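PDB 2AUS: pseudouridine synthase, which probably isomerises specific uridines in RNA to pseudouridine, as the archaeal Cbf5 member of the TruB family of pseudouridine synthases. Local coordinates for residues H60-W65 and V215-L220. Residues are numbered along the deposited sequence; the frame is centred on the assembly and turned at random.
Sequences HEVVAW and VTLHDL
Val62 makes the first apolar touch between helix 59-69 and the start of helix 217-228, its CG1 lying 4.4 Å from Leu217 CD2. A beta-branched valine is short and stiff, which suits a buried spot where the same side chain also rests on Pro57 and on Leu51 of strand 47-53. Trp65, three residues after Val62, provides the closer contact. The other methyl of Leu217, CD1, reaches the six-membered part of the indole at its edge, near the ring plane, 3.5 Å from Trp65 CE3, and the two side chains cross at roughly a right angle. The forked leucine can serve both residues, one methyl to each. A chi1 of -73° puts CG of Trp65 beside its backbone N and brings the ring over Glu61 O, which sits 3.5 Å from the ring plane, offset toward the rim. Tryptophan suits this place because its broad indole offers an edge to Leu217 while also reaching Pro57 and an aromatic side chain of another protein chain. A capping box closes the first turn that carries Leu217: Thr216, the N-cap, accepts from Asp219 N at OG1 over 3.2 Å, while Thr216 N donates to Asp219 OD2 over 3.0 Å. Leu217 also packs on Ile66 and Ile69, and on an aromatic side chain of the other protein chain. Both helices pack against strand 47-53, Val62 and Leu220 meeting at Leu51; Val215, just before the cap, hydrogen-bonds to Asn50 and Asp52 as strand 214-215 runs parallel to it, and Leu220 also covers Ile49.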
# COMPACT_ATOMS: atom_id res chain seq x y z
N HIS A 60 -14.01 -5.20 1.75
CA HIS A 60 -13.85 -6.32 2.67
C HIS A 60 -12.61 -6.12 3.52
O HIS A 60 -12.64 -6.30 4.73
CB HIS A 60 -13.72 -7.63 1.89
CG HIS A 60 -13.54 -8.84 2.76
ND1 HIS A 60 -14.60 -9.45 3.39
CD2 HIS A 60 -12.44 -9.53 3.12
CE1 HIS A 60 -14.15 -10.47 4.11
NE2 HIS A 60 -12.84 -10.53 3.96
N GLU A 61 -11.51 -5.75 2.87
CA GLU A 61 -10.26 -5.53 3.58
C GLU A 61 -10.38 -4.38 4.57
O GLU A 61 -9.83 -4.45 5.67
CB GLU A 61 -9.13 -5.24 2.58
CG GLU A 61 -8.92 -6.36 1.58
CD GLU A 61 -7.74 -6.11 0.65
OE1 GLU A 61 -7.72 -5.05 -0.03
OE2 GLU A 61 -6.84 -6.97 0.61
N VAL A 62 -11.10 -3.33 4.18
CA VAL A 62 -11.30 -2.17 5.06
C VAL A 62 -12.08 -2.60 6.31
O VAL A 62 -11.77 -2.18 7.43
CB VAL A 62 -12.08 -1.07 4.32
CG1 VAL A 62 -12.49 0.03 5.29
CG2 VAL A 62 -11.21 -0.49 3.22
N VAL A 63 -13.10 -3.43 6.12
CA VAL A 63 -13.88 -3.91 7.25
C VAL A 63 -12.98 -4.76 8.16
O VAL A 63 -13.06 -4.66 9.39
CB VAL A 63 -15.09 -4.74 6.78
CG1 VAL A 63 -15.81 -5.33 7.98
CG2 VAL A 63 -16.04 -3.86 5.99
N ALA A 64 -12.13 -5.58 7.55
CA ALA A 64 -11.21 -6.41 8.32
C ALA A 64 -10.35 -5.51 9.21
O ALA A 64 -10.11 -5.82 10.37
CB ALA A 64 -10.33 -7.25 7.38
N TRP A 65 -9.87 -4.40 8.65
CA TRP A 65 -9.05 -3.46 9.41
C TRP A 65 -9.83 -2.87 10.57
O TRP A 65 -9.31 -2.71 11.68
CB TRP A 65 -8.56 -2.30 8.52
CG TRP A 65 -7.49 -2.67 7.55
CD1 TRP A 65 -6.64 -3.74 7.62
CD2 TRP A 65 -7.10 -1.93 6.38
NE1 TRP A 65 -5.74 -3.71 6.58
CE2 TRP A 65 -6.00 -2.61 5.80
CE3 TRP A 65 -7.56 -0.76 5.77
CZ2 TRP A 65 -5.36 -2.15 4.64
CZ3 TRP A 65 -6.93 -0.30 4.61
CH2 TRP A 65 -5.84 -1.00 4.07
N VAL A 215 -15.64 9.58 9.35
CA VAL A 215 -14.34 9.38 9.97
C VAL A 215 -13.42 8.48 9.15
O VAL A 215 -13.88 7.71 8.30
CB VAL A 215 -14.50 8.78 11.39
CG1 VAL A 215 -15.24 9.77 12.29
CG2 VAL A 215 -15.24 7.45 11.33
N THR A 216 -12.12 8.57 9.41
CA THR A 216 -11.14 7.77 8.70
C THR A 216 -10.59 6.68 9.62
O THR A 216 -10.78 6.72 10.83
CB THR A 216 -9.93 8.62 8.23
OG1 THR A 216 -9.23 9.12 9.38
CG2 THR A 216 -10.39 9.79 7.37
N LEU A 217 -9.90 5.72 9.02
CA LEU A 217 -9.31 4.62 9.76
C LEU A 217 -8.32 5.13 10.81
O LEU A 217 -8.22 4.57 11.90
CB LEU A 217 -8.61 3.67 8.77
CG LEU A 217 -9.59 2.96 7.84
CD1 LEU A 217 -8.86 2.38 6.63
CD2 LEU A 217 -10.29 1.86 8.62
N HIS A 218 -7.59 6.18 10.47
CA HIS A 218 -6.63 6.75 11.41
C HIS A 218 -7.38 7.40 12.55
O HIS A 218 -6.93 7.34 13.70
CB HIS A 218 -5.73 7.77 10.70
CG HIS A 218 -4.64 7.14 9.90
ND1 HIS A 218 -3.89 7.84 8.98
CD2 HIS A 218 -4.14 5.88 9.91
CE1 HIS A 218 -2.99 7.03 8.44
NE2 HIS A 218 -3.12 5.84 8.99
N ASP A 219 -8.51 8.02 12.25
CA ASP A 219 -9.31 8.63 13.30
C ASP A 219 -9.71 7.54 14.28
O ASP A 219 -9.57 7.71 15.48
CB ASP A 219 -10.59 9.26 12.74
CG ASP A 219 -10.32 10.52 11.95
OD1 ASP A 219 -9.26 11.15 12.19
OD2 ASP A 219 -11.17 10.87 11.11
N LEU A 220 -10.20 6.42 13.75
CA LEU A 220 -10.63 5.30 14.59
C LEU A 220 -9.50 4.76 15.46
O LEU A 220 -9.71 4.45 16.63
CB LEU A 220 -11.19 4.17 13.73
CG LEU A 220 -12.54 4.43 13.06
CD1 LEU A 220 -12.98 3.17 12.32
CD2 LEU A 220 -13.56 4.81 14.12